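Local structure of SnoaL-like domain-containing protein (Kribbella flavida, 5EVH) at residues 34-39 / 43-48; 26-31 / 48-53; 94-97 / 102-105; 10-15 / 76-81. The protein is of unknown function but belongs to the SnoaL-like family of the NTF2 clan, whose cone-shaped fold commonly encloses a ligand pocket or active site. One frame throughout, in Å; residues are numbered along the deposited sequence.

Contact 1: 34-39 / 43-48; sequences GIVCHA and RIDGAD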
loop_
_atom_site.group_PDB
_atom_site.type_symbol
_atom_site.label_atom_id
_atom_site.label_comp_id
_atom_site.label_asym_id
_atom_site.label_seq_id
_atom_site.Cartn_x
_atom_site.Cartn_y
_atom_site.Cartn_z
ATOM N N GLY A 34 -14.133 7.548 -17.157
ATOM C CA GLY A 34 -13.525 8.708 -16.526
ATOM C C GLY A 34 -12.709 8.335 -15.280
ATOM O O GLY A 34 -12.592 9.168 -14.377
ATOM N N ILE A 35 -12.142 7.113 -15.192
ATOM C CA ILE A 35 -11.408 6.710 -13.985
ATOM C C ILE A 35 -10.355 7.767 -13.640
ATOM O O ILE A 35 -9.734 8.380 -14.519
ATOM C CB ILE A 35 -10.749 5.324 -14.173
ATOM C CG1 ILE A 35 -10.007 4.857 -12.877
ATOM C CG2 ILE A 35 -9.852 5.366 -15.432
ATOM C CD1 ILE A 35 -9.676 3.363 -12.899
ATOM N N VAL A 36 -10.192 8.019 -12.341
ATOM C CA VAL A 36 -9.090 8.811 -11.802
ATOM C C VAL A 36 -8.192 7.843 -11.056
ATOM O O VAL A 36 -8.655 7.157 -10.127
ATOM C CB VAL A 36 -9.602 9.898 -10.850
ATOM C CG1 VAL A 36 -8.399 10.610 -10.215
ATOM C CG2 VAL A 36 -10.586 10.865 -11.611
ATOM N N CYS A 37 -6.919 7.764 -11.460
ATOM C CA CYS A 37 -5.966 6.842 -10.841
ATOM C C CYS A 37 -4.869 7.678 -10.187
ATOM O O CYS A 37 -4.294 8.563 -10.822
ATOM C CB CYS A 37 -5.377 5.853 -11.869
ATOM S SG CYS A 37 -4.086 4.805 -11.139
ATOM N N HIS A 38 -4.585 7.435 -8.916
ATOM C CA HIS A 38 -3.464 8.102 -8.268
ATOM C C HIS A 38 -2.417 7.024 -8.073
ATOM O O HIS A 38 -2.648 6.055 -7.341
ATOM C CB HIS A 38 -3.852 8.702 -6.923
ATOM C CG HIS A 38 -4.987 9.674 -6.994
ATOM N ND1 HIS A 38 -4.820 11.004 -7.335
ATOM C CD2 HIS A 38 -6.305 9.513 -6.725
ATOM C CE1 HIS A 38 -5.990 11.613 -7.294
ATOM N NE2 HIS A 38 -6.900 10.734 -6.906
ATOM N N ALA A 39 -1.279 7.183 -8.714
ATOM C CA ALA A 39 -0.244 6.152 -8.700
ATOM C C ALA A 39 1.036 6.779 -8.168
ATOM O O ALA A 39 1.072 8.006 -8.027
ATOM C CB ALA A 39 -0.074 5.617 -10.115
ATOM N N ARG A 43 -0.856 11.456 -11.031
ATOM C CA ARG A 43 -2.272 11.274 -11.335
ATOM C C ARG A 43 -2.469 10.899 -12.799
ATOM O O ARG A 43 -1.785 11.414 -13.682
ATOM C CB ARG A 43 -3.028 12.567 -11.021
ATOM C CG ARG A 43 -4.533 12.506 -11.341
ATOM C CD ARG A 43 -5.194 13.856 -11.045
ATOM N NE ARG A 43 -6.536 13.835 -11.577
ATOM C CZ ARG A 43 -7.618 14.061 -10.858
ATOM N NH1 ARG A 43 -7.481 14.384 -9.569
ATOM N NH2 ARG A 43 -8.819 13.984 -11.435
ATOM N N ILE A 44 -3.413 10.003 -13.058
ATOM C CA ILE A 44 -3.762 9.548 -14.411
ATOM C C ILE A 44 -5.265 9.745 -14.580
ATOM O O ILE A 44 -6.030 9.409 -13.677
ATOM C CB ILE A 44 -3.395 8.056 -14.584
ATOM C CG1 ILE A 44 -1.897 7.827 -14.412
ATOM C CG2 ILE A 44 -3.888 7.453 -15.907
ATOM C CD1 ILE A 44 -1.567 6.391 -14.111
ATOM N N ASP A 45 -5.706 10.285 -15.715
ATOM C CA ASP A 45 -7.138 10.504 -15.923
ATOM C C ASP A 45 -7.658 9.819 -17.175
ATOM O O ASP A 45 -7.170 10.077 -18.280
ATOM C CB ASP A 45 -7.444 12.013 -16.042
ATOM C CG ASP A 45 -7.458 12.718 -14.682
ATOM O OD1 ASP A 45 -8.454 12.571 -13.930
ATOM O OD2 ASP A 45 -6.480 13.426 -14.369
ATOM N N GLY A 46 -8.708 9.025 -17.023
ATOM C CA GLY A 46 -9.394 8.500 -18.186
ATOM C C GLY A 46 -8.928 7.096 -18.513
ATOM O O GLY A 46 -7.773 6.717 -18.275
ATOM N N ALA A 47 -9.849 6.299 -19.043
ATOM C CA ALA A 47 -9.553 4.898 -19.311
ATOM C C ALA A 47 -8.399 4.723 -20.295
ATOM O O ALA A 47 -7.628 3.758 -20.167
ATOM C CB ALA A 47 -10.811 4.194 -19.826
ATOM N N ASP A 48 -8.269 5.607 -21.307
ATOM C CA ASP A 48 -7.153 5.465 -22.252
ATOM C C ASP A 48 -5.787 5.612 -21.571
ATOM O O ASP A 48 -4.865 4.803 -21.796
ATOM C CB ASP A 48 -7.266 6.494 -23.380
ATOM C CG ASP A 48 -8.357 6.141 -24.380
ATOM O OD1 ASP A 48 -8.779 4.967 -24.399
ATOM O OD2 ASP A 48 -8.785 7.035 -25.150
HETATM O O HOH W 1 -10.847 11.275 -15.057
#

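Contact 2: 26-31 / 48-53; sequences TAMRHV and DAFRAF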
loop_
_atom_site.group_PDB
_atom_site.type_symbol
_atom_site.label_atom_id
_atom_site.label_comp_id
_atom_site.label_asym_id
_atom_site.label_seq_id
_atom_site.Cartn_x
_atom_site.Cartn_y
_atom_site.Cartn_z
ATOM N N THR A 26 -10.756 -7.747 -20.895
ATOM C CA THR A 26 -11.679 -8.126 -19.824
ATOM C C THR A 26 -11.505 -7.220 -18.618
ATOM O O THR A 26 -12.499 -6.740 -18.048
ATOM C CB THR A 26 -11.465 -9.598 -19.437
ATOM O OG1 THR A 26 -11.707 -10.385 -20.623
ATOM C CG2 THR A 26 -12.436 -10.048 -18.299
ATOM N N ALA A 27 -10.254 -6.943 -18.231
ATOM C CA ALA A 27 -10.007 -6.055 -17.092
ATOM C C ALA A 27 -10.623 -4.685 -17.315
ATOM O O ALA A 27 -11.241 -4.119 -16.394
ATOM C CB ALA A 27 -8.491 -5.924 -16.838
HETATM N N MSE A 28 -10.553 -4.176 -18.557
HETATM C CA MSE A 28 -11.032 -2.832 -18.853
HETATM C C MSE A 28 -12.547 -2.760 -18.844
HETATM O O MSE A 28 -13.100 -1.670 -18.746
HETATM C CB MSE A 28 -10.478 -2.351 -20.198
HETATM C CG MSE A 28 -8.962 -2.081 -20.162
HETATM SE SE MSE A 28 -8.382 -0.744 -18.866
HETATM C CE MSE A 28 -9.402 0.705 -19.594
ATOM N N ARG A 29 -13.229 -3.906 -18.939
ATOM C CA ARG A 29 -14.668 -3.908 -18.704
ATOM C C ARG A 29 -15.010 -3.336 -17.357
ATOM O O ARG A 29 -16.159 -2.934 -17.140
ATOM C CB ARG A 29 -15.272 -5.336 -18.705
ATOM C CG ARG A 29 -15.243 -6.117 -19.966
ATOM C CD ARG A 29 -15.961 -7.489 -19.682
ATOM N NE ARG A 29 -15.873 -8.330 -20.860
ATOM C CZ ARG A 29 -16.098 -9.631 -20.857
ATOM N NH1 ARG A 29 -16.440 -10.280 -19.704
ATOM N NH2 ARG A 29 -15.970 -10.286 -21.990
ATOM N N HIS A 30 -14.096 -3.462 -16.383
ATOM C CA HIS A 30 -14.407 -3.060 -15.035
ATOM C C HIS A 30 -13.922 -1.661 -14.720
ATOM O O HIS A 30 -13.986 -1.265 -13.559
ATOM C CB HIS A 30 -13.762 -4.042 -14.060
ATOM C CG HIS A 30 -14.273 -5.430 -14.205
ATOM N ND1 HIS A 30 -15.484 -5.830 -13.659
ATOM C CD2 HIS A 30 -13.744 -6.521 -14.819
ATOM C CE1 HIS A 30 -15.665 -7.124 -13.910
ATOM N NE2 HIS A 30 -14.630 -7.570 -14.614
ATOM N N VAL A 31 -13.460 -0.912 -15.719
ATOM C CA VAL A 31 -12.866 0.416 -15.529
ATOM C C VAL A 31 -13.816 1.478 -16.084
ATOM O O VAL A 31 -14.231 1.397 -17.252
ATOM C CB VAL A 31 -11.510 0.502 -16.241
ATOM C CG1 VAL A 31 -10.969 1.982 -16.222
ATOM C CG2 VAL A 31 -10.514 -0.479 -15.577
ATOM N N ASP A 48 -8.269 5.607 -21.307
ATOM C CA ASP A 48 -7.153 5.465 -22.252
ATOM C C ASP A 48 -5.787 5.612 -21.571
ATOM O O ASP A 48 -4.865 4.803 -21.796
ATOM C CB ASP A 48 -7.266 6.494 -23.380
ATOM C CG ASP A 48 -8.357 6.141 -24.380
ATOM O OD1 ASP A 48 -8.779 4.967 -24.399
ATOM O OD2 ASP A 48 -8.785 7.035 -25.150
ATOM N N ALA A 49 -5.595 6.710 -20.829
ATOM C CA ALA A 49 -4.350 6.871 -20.083
ATOM C C ALA A 49 -4.198 5.746 -19.053
ATOM O O ALA A 49 -3.083 5.264 -18.794
ATOM C CB ALA A 49 -4.319 8.238 -19.396
ATOM N N PHE A 50 -5.301 5.319 -18.443
ATOM C CA PHE A 50 -5.151 4.258 -17.448
ATOM C C PHE A 50 -4.613 2.987 -18.118
ATOM O O PHE A 50 -3.701 2.326 -17.606
ATOM C CB PHE A 50 -6.498 3.984 -16.754
ATOM C CG PHE A 50 -6.400 2.968 -15.670
ATOM C CD1 PHE A 50 -5.752 3.279 -14.473
ATOM C CD2 PHE A 50 -6.928 1.675 -15.847
ATOM C CE1 PHE A 50 -5.623 2.319 -13.453
ATOM C CE2 PHE A 50 -6.792 0.726 -14.867
ATOM C CZ PHE A 50 -6.160 1.012 -13.646
ATOM N N ARG A 51 -5.199 2.622 -19.254
ATOM C CA ARG A 51 -4.749 1.440 -19.978
ATOM C C ARG A 51 -3.276 1.543 -20.351
ATOM O O ARG A 51 -2.511 0.583 -20.180
ATOM C CB ARG A 51 -5.622 1.252 -21.207
ATOM C CG ARG A 51 -5.143 0.140 -22.080
ATOM C CD ARG A 51 -6.265 -0.488 -22.870
ATOM N NE ARG A 51 -5.741 -1.784 -23.301
ATOM C CZ ARG A 51 -6.471 -2.771 -23.772
ATOM N NH1 ARG A 51 -7.777 -2.596 -23.852
ATOM N NH2 ARG A 51 -5.881 -3.918 -24.144
ATOM N N ALA A 52 -2.847 2.713 -20.824
ATOM C CA ALA A 52 -1.451 2.889 -21.176
ATOM C C ALA A 52 -0.529 2.709 -19.975
ATOM O O ALA A 52 0.639 2.397 -20.168
ATOM C CB ALA A 52 -1.245 4.274 -21.844
ATOM N N PHE A 53 -1.015 2.886 -18.737
ATOM C CA PHE A 53 -0.220 2.652 -17.523
ATOM C C PHE A 53 -0.307 1.184 -17.070
ATOM O O PHE A 53 0.719 0.549 -16.794
ATOM C CB PHE A 53 -0.688 3.626 -16.419
ATOM C CG PHE A 53 -0.371 3.191 -15.022
ATOM C CD1 PHE A 53 0.898 3.274 -14.529
ATOM C CD2 PHE A 53 -1.366 2.737 -14.183
ATOM C CE1 PHE A 53 1.187 2.845 -13.207
ATOM C CE2 PHE A 53 -1.089 2.334 -12.868
ATOM C CZ PHE A 53 0.186 2.400 -12.387
#

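Contact 3: 94-97 / 102-105; sequences EHLT and RITQ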
loop_
_atom_site.group_PDB
_atom_site.type_symbol
_atom_site.label_atom_id
_atom_site.label_comp_id
_atom_site.label_asym_id
_atom_site.label_seq_id
_atom_site.Cartn_x
_atom_site.Cartn_y
_atom_site.Cartn_z
ATOM N N GLU A 94 -4.078 -1.317 -3.199
ATOM C CA GLU A 94 -4.979 -0.537 -4.019
ATOM C C GLU A 94 -6.222 -0.220 -3.233
ATOM O O GLU A 94 -6.806 -1.115 -2.583
ATOM C CB GLU A 94 -5.442 -1.269 -5.350
ATOM C CG GLU A 94 -4.279 -1.522 -6.259
ATOM C CD GLU A 94 -4.688 -2.348 -7.497
ATOM O OE1 GLU A 94 -5.870 -2.703 -7.535
ATOM O OE2 GLU A 94 -3.840 -2.617 -8.401
ATOM N N HIS A 95 -6.675 1.038 -3.362
ATOM C CA HIS A 95 -7.928 1.466 -2.784
ATOM C C HIS A 95 -8.827 1.804 -3.968
ATOM O O HIS A 95 -8.471 2.682 -4.770
ATOM C CB HIS A 95 -7.727 2.684 -1.887
ATOM C CG HIS A 95 -9.022 3.263 -1.375
ATOM N ND1 HIS A 95 -9.220 4.622 -1.217
ATOM C CD2 HIS A 95 -10.168 2.665 -0.930
ATOM C CE1 HIS A 95 -10.437 4.844 -0.725
ATOM N NE2 HIS A 95 -11.046 3.672 -0.568
ATOM N N LEU A 96 -9.958 1.110 -4.113
ATOM C CA LEU A 96 -10.811 1.255 -5.303
ATOM C C LEU A 96 -12.173 1.794 -4.901
ATOM O O LEU A 96 -12.745 1.382 -3.886
ATOM C CB LEU A 96 -11.036 -0.093 -6.016
ATOM C CG LEU A 96 -9.748 -0.785 -6.469
ATOM C CD1 LEU A 96 -9.256 -1.677 -5.341
ATOM C CD2 LEU A 96 -10.002 -1.574 -7.746
ATOM N N THR A 97 -12.711 2.682 -5.721
ATOM C CA THR A 97 -14.104 3.094 -5.613
ATOM C C THR A 97 -14.837 2.539 -6.807
ATOM O O THR A 97 -14.375 2.691 -7.943
ATOM C CB THR A 97 -14.208 4.639 -5.634
ATOM O OG1 THR A 97 -13.379 5.129 -4.575
ATOM C CG2 THR A 97 -15.618 5.119 -5.490
ATOM N N ARG A 102 -18.194 -0.517 -12.187
ATOM C CA ARG A 102 -17.029 0.102 -12.823
ATOM C C ARG A 102 -16.187 0.834 -11.788
ATOM O O ARG A 102 -16.738 1.527 -10.912
ATOM C CB ARG A 102 -17.450 1.101 -13.881
ATOM C CG ARG A 102 -18.389 0.495 -14.951
ATOM C CD ARG A 102 -17.599 0.382 -16.182
ATOM N NE ARG A 102 -18.291 -0.265 -17.273
ATOM C CZ ARG A 102 -17.706 -0.551 -18.441
ATOM N NH1 ARG A 102 -16.400 -0.226 -18.640
ATOM N NH2 ARG A 102 -18.417 -1.171 -19.402
ATOM N N ILE A 103 -14.861 0.651 -11.876
ATOM C CA ILE A 103 -13.902 1.332 -10.997
ATOM C C ILE A 103 -13.812 2.789 -11.431
ATOM O O ILE A 103 -13.418 3.085 -12.565
ATOM C CB ILE A 103 -12.523 0.668 -11.063
ATOM C CG1 ILE A 103 -12.696 -0.815 -10.603
ATOM C CG2 ILE A 103 -11.473 1.496 -10.206
ATOM C CD1 ILE A 103 -11.406 -1.711 -10.991
ATOM N N THR A 104 -14.221 3.711 -10.544
ATOM C CA THR A 104 -14.195 5.130 -10.903
ATOM C C THR A 104 -13.018 5.857 -10.270
ATOM O O THR A 104 -12.666 6.951 -10.739
ATOM C CB THR A 104 -15.469 5.844 -10.444
ATOM O OG1 THR A 104 -15.516 5.670 -9.019
ATOM C CG2 THR A 104 -16.703 5.253 -11.074
ATOM N N GLN A 105 -12.390 5.262 -9.253
ATOM C CA GLN A 105 -11.194 5.834 -8.634
ATOM C C GLN A 105 -10.313 4.708 -8.163
ATOM O O GLN A 105 -10.812 3.711 -7.657
ATOM C CB GLN A 105 -11.483 6.679 -7.391
ATOM C CG GLN A 105 -12.451 7.764 -7.634
ATOM C CD GLN A 105 -12.553 8.632 -6.429
ATOM O OE1 GLN A 105 -13.627 8.749 -5.822
ATOM N NE2 GLN A 105 -11.413 9.230 -6.033
#

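Contact 4: 10-15 / 76-81; sequences DTALAY and ALLMYD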
loop_
_atom_site.group_PDB
_atom_site.type_symbol
_atom_site.label_atom_id
_atom_site.label_comp_id
_atom_site.label_asym_id
_atom_site.label_seq_id
_atom_site.Cartn_x
_atom_site.Cartn_y
_atom_site.Cartn_z
ATOM N N ASP A 10 -15.942 -7.704 -5.192
ATOM C CA ASP A 10 -16.078 -8.634 -6.326
ATOM C C ASP A 10 -15.551 -8.006 -7.614
ATOM O O ASP A 10 -14.821 -8.649 -8.386
ATOM C CB ASP A 10 -17.547 -9.009 -6.525
ATOM C CG ASP A 10 -18.082 -9.943 -5.427
ATOM O OD1 ASP A 10 -17.266 -10.563 -4.678
ATOM O OD2 ASP A 10 -19.326 -10.076 -5.366
ATOM N N THR A 11 -15.887 -6.718 -7.848
ATOM C CA THR A 11 -15.377 -6.032 -9.039
ATOM C C THR A 11 -13.854 -5.875 -8.992
ATOM O O THR A 11 -13.141 -6.128 -9.992
ATOM C CB THR A 11 -16.058 -4.667 -9.150
ATOM O OG1 THR A 11 -17.438 -4.900 -9.461
ATOM C CG2 THR A 11 -15.422 -3.818 -10.225
ATOM N N ALA A 12 -13.336 -5.430 -7.838
ATOM C CA ALA A 12 -11.903 -5.260 -7.664
ATOM C C ALA A 12 -11.155 -6.552 -7.950
ATOM O O ALA A 12 -10.124 -6.536 -8.631
ATOM C CB ALA A 12 -11.628 -4.781 -6.215
ATOM N N LEU A 13 -11.611 -7.689 -7.355
ATOM C CA LEU A 13 -10.906 -8.958 -7.575
ATOM C C LEU A 13 -11.082 -9.469 -9.029
ATOM O O LEU A 13 -10.180 -10.117 -9.560
ATOM C CB LEU A 13 -11.394 -10.022 -6.592
ATOM C CG LEU A 13 -11.037 -9.701 -5.114
ATOM C CD1 LEU A 13 -11.712 -10.754 -4.187
ATOM C CD2 LEU A 13 -9.517 -9.756 -4.976
ATOM N N ALA A 14 -12.241 -9.236 -9.662
ATOM C CA ALA A 14 -12.425 -9.667 -11.062
ATOM C C ALA A 14 -11.476 -8.902 -11.987
ATOM O O ALA A 14 -10.831 -9.500 -12.869
ATOM C CB ALA A 14 -13.895 -9.459 -11.473
ATOM N N TYR A 15 -11.366 -7.581 -11.752
ATOM C CA TYR A 15 -10.394 -6.722 -12.422
ATOM C C TYR A 15 -8.977 -7.234 -12.175
ATOM O O TYR A 15 -8.202 -7.451 -13.109
ATOM C CB TYR A 15 -10.543 -5.283 -11.875
ATOM C CG TYR A 15 -9.375 -4.454 -12.266
ATOM C CD1 TYR A 15 -9.292 -3.927 -13.577
ATOM C CD2 TYR A 15 -8.337 -4.226 -11.378
ATOM C CE1 TYR A 15 -8.178 -3.203 -13.957
ATOM C CE2 TYR A 15 -7.246 -3.486 -11.748
ATOM C CZ TYR A 15 -7.174 -3.016 -13.054
ATOM O OH TYR A 15 -6.094 -2.297 -13.443
ATOM N N ALA A 76 -13.247 -0.796 -2.034
ATOM C CA ALA A 76 -12.522 -2.003 -1.755
ATOM C C ALA A 76 -11.083 -1.614 -1.476
ATOM O O ALA A 76 -10.568 -0.601 -1.981
ATOM C CB ALA A 76 -12.609 -3.023 -2.936
ATOM N N LEU A 77 -10.417 -2.471 -0.721
ATOM C CA LEU A 77 -9.033 -2.251 -0.363
ATOM C C LEU A 77 -8.331 -3.602 -0.487
ATOM O O LEU A 77 -8.782 -4.609 0.088
ATOM C CB LEU A 77 -8.965 -1.688 1.085
ATOM C CG LEU A 77 -7.604 -1.198 1.554
ATOM C CD1 LEU A 77 -7.110 0.004 0.667
ATOM C CD2 LEU A 77 -7.698 -0.748 3.058
ATOM N N LEU A 78 -7.244 -3.647 -1.240
ATOM C CA LEU A 78 -6.549 -4.926 -1.324
ATOM C C LEU A 78 -5.048 -4.734 -1.377
ATOM O O LEU A 78 -4.536 -3.652 -1.714
ATOM C CB LEU A 78 -6.960 -5.729 -2.515
ATOM C CG LEU A 78 -7.142 -5.059 -3.818
ATOM C CD1 LEU A 78 -5.994 -5.569 -4.582
ATOM C CD2 LEU A 78 -8.356 -5.705 -4.359
HETATM N N MSE A 79 -4.362 -5.793 -0.957
HETATM C CA MSE A 79 -2.887 -5.771 -0.971
HETATM C C MSE A 79 -2.465 -7.108 -1.583
HETATM O O MSE A 79 -3.041 -8.173 -1.239
HETATM C CB MSE A 79 -2.344 -5.618 0.424
HETATM C CG MSE A 79 -0.776 -5.656 0.371
HETATM SE SE MSE A 79 0.052 -5.487 2.153
HETATM C CE MSE A 79 -0.418 -3.565 2.543
ATOM N N TYR A 80 -1.486 -7.078 -2.508
ATOM C CA TYR A 80 -1.064 -8.274 -3.212
ATOM C C TYR A 80 0.445 -8.224 -3.393
ATOM O O TYR A 80 1.057 -7.158 -3.461
ATOM C CB TYR A 80 -1.798 -8.462 -4.568
ATOM C CG TYR A 80 -1.748 -7.267 -5.478
ATOM C CD1 TYR A 80 -2.752 -6.306 -5.448
ATOM C CD2 TYR A 80 -0.701 -7.115 -6.374
ATOM C CE1 TYR A 80 -2.710 -5.211 -6.321
ATOM C CE2 TYR A 80 -0.640 -6.034 -7.249
ATOM C CZ TYR A 80 -1.647 -5.081 -7.198
ATOM O OH TYR A 80 -1.594 -3.986 -8.048
ATOM N N ASP A 81 1.051 -9.393 -3.439
ATOM C CA ASP A 81 2.458 -9.455 -3.781
ATOM C C ASP A 81 2.534 -9.574 -5.298
ATOM O O ASP A 81 1.613 -10.099 -5.928
ATOM C CB ASP A 81 3.095 -10.694 -3.156
ATOM C CG ASP A 81 4.658 -10.725 -3.393
ATOM O OD1 ASP A 81 5.272 -9.625 -3.329
ATOM O OD2 ASP A 81 5.210 -11.804 -3.696
#

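Contact 1: 34-39 / 43-48
Val36 turns its CG1 branch anti to the backbone N (chi1 175°), and Arg43 leaves its own backbone the same way (chi1 178°), running on extended from CG to NE; together these torsions carry the guanidinium under the valine. The setting is a beta hairpin, strand 35-39 with strand 42-45, at one edge of the NTF2-like sheet. CG1 of Val36 stands over the centre of the guanidinium, 3.6 Å from Arg43 CZ, while CG2 meets both Arg43 NH2 and Asp45 OD1. In the guanidinium plane lies the carboxylate of Asp45, gripped side-on: Arg43 NE bonds Asp45 OD2 at 2.8 Å and Arg43 NH2 bonds Asp45 OD1 at 2.9 Å, a pairing that holds the arginine flat under Val36. Replacing Val36 by an alanine would probably uncover that guanidinium face and open a gap above it, leaving the arginine to its salt bridge with Asp45. The His38 ring stands beside Arg43, its plane 90° from the guanidinium.

Cys37 and Ile44 form the hydrogen-bonded pair, with Cys37 N to Ile44 O at 2.9 Å and Ile44 N to Cys37 O at 2.8 Å. Their side chains leave by the other face, where helix 47-58 covers them with Phe50 on Cys37 and Phe53 on Ile44. Gly46, at the N-cap of that helix, has backbone angles at which a CB would jam against the carbonyl O of Asp45; its N reaches Ile35 O at 2.8 Å. At the same end, a water sits 2.8 Å from Gly34 O and 2.9 Å from Asp45 OD1, bridging the two.

Contact 2: 26-31 / 48-53
Met28, present as selenomethionine, reaches across to Phe50 and Arg51 by folding back on itself. Its chain bends twice in the same sense, at chi2 (-59°) and chi3 (-60°), and this hook brings SE beside the ring and CE beside the arginine stem. SE lies 4.1 Å from CD2 of Phe50 and 5.4 Å from the ring centroid, 83° off the ring normal; the Met-aromatic contact is therefore made at the ring edge, close to its plane. Further along the hook, Met28 CE sits 4.1 Å from Arg51 CB. The root of the chain is used as well, because Met28 CG touches Arg51 NH1 at 3.9 Å.

Phe50 sends its ring off with CG anti to the backbone N, toward the turn that follows helix 24-28. A type I turn from Met28 to Val31 presents both of these residues to it. Val31 meets the same CD2-CE2 side of the ring with both methyls: CG1 is 4.1 Å from Phe50 CD2, and CG2 is 4.0 Å from Phe50 CE2. No hydrogen bond crosses between 26-31 and 48-53, so the joint rests on apolar packing and on the aliphatic stem of Arg51. The arginine head is claimed elsewhere, in salt bridges with Glu55 and Asp25 that keep the extended chain lying across Met28.

Beyond the turn, Phe50 also packs on Ile35 and Cys37 of the sheet and on Tyr15 of helix 7-20. An aromatic wedged among helices and the concave sheet in this manner is consistent with the apolar interior of the NTF2-like alpha+beta cone.

Contact 3: 94-97 / 102-105
Thr97 is clasped by two successive residues of the partner strand, Thr104 and Gln105, which both face it in a classic beta bulge. Its N bonds Gln105 O at 2.9 Å, and its O accepts Thr104 N at 2.8 Å. Beside this backbone clasp, Gln105 lies alongside Thr97 and points the same way, its CB 3.7 Å from Thr97 OG1. With chi1 at -56°, Thr97 keeps OG1 on this glutamine flank and turns CG2 to Thr104, 3.6 Å from Thr104 OG1. A glycine in place of Thr97 would probably leave the Gln105 stem and the Thr104 hydroxyl without the neighbour they pack on. On the other face Leu96 CD2 meets Ile103 CD1 at 3.5 Å, a close apolar contact. Although Thr97 and Gln105 pair antiparallel, the axes of these short strand pieces run 109° apart, consistent with a marked twist or bend at the bulge. Strand 75-84 flanks the hairpin through Leu96 and Ala76, while the backbone of Ile103 is hydrogen-bonded to His30 and Ala32 on the other side. Helix 7-20 lies over the Leu96-Ile103 face, with Ala12 on Leu96 and Tyr15 on Ile103; His95 packs on Ser68 of the second subunit.

Contact 4: 10-15 / 76-81
Leu78 and Ala76 press against Ala12 and Leu13 where helix 7-20 lies on strand 75-84, the helix-on-sheet layer of the NTF2-like fold. The local axes approach to 8.7 Å at an angle of 38°, a separation short enough for small side chains to meet directly.

Leu78 does most of the work on the strand, and its path can be followed outward. Leu78 CB starts 6.0 Å from Ala12 CB, too far to touch. CG then takes the position between backbone N and carbonyl carbon (chi1 42°), which directs the branch at the helix and brings Leu78 CG to 5.1 Å from Ala12 CB. There the chain forks, with chi2 at 110°, between the usual staggered positions. The Leu78 CD2 tip ends 3.9 Å from Ala12 CB and 4.3 Å from Leu13 CD2, so one methyl bridges two consecutive helix residues. The other tip, Leu78 CD1, goes the other way along the strand and meets the Tyr80 ring in its plane, at the edge, 3.4 Å from Tyr80 CD1. The fork thus joins the helix to the next inward-facing residue of its own strand. That tyrosine is fixed at its far end by a hydrogen bond between its OH and Glu94 OE2.

The opposite strand face carries Leu77 and Met79, which pack on Ser68 and Ile109 of the second subunit; the strand is therefore covered by its own helix on one face and by the dimer partner on the other. The closest approach of helix to strand comes near the start of strand 75-84, methyl to methyl, with Ala12 CB 3.8 Å from Ala76 CB.

How the contacts relate
Contact 4 is the most buried of the four, and contact 1 lies at the surface; contacts 2 and 3 are intermediate. The chemistry follows. The two hairpins, contacts 1 and 3, are sewn by backbone bonds, and contact 1 carries a salt bridge within its 43-48 segment, on the face away from helix 47-58, whereas contacts 2 and 4 have no hydrogen bond across and rely on apolar packing against helices. Contacts 1 and 2 share helix 47-58 and Asp48. Contacts 1, 3 and 4 all reach one sheet: Thr104 O adjoins Val36 N at 3.1 Å, and Ala76 O adjoins Leu96 N at 2.8 Å. Tyr15 ties contact 4 to contact 2, while contacts 1 and 4, about 17 Å apart between centres, do not touch.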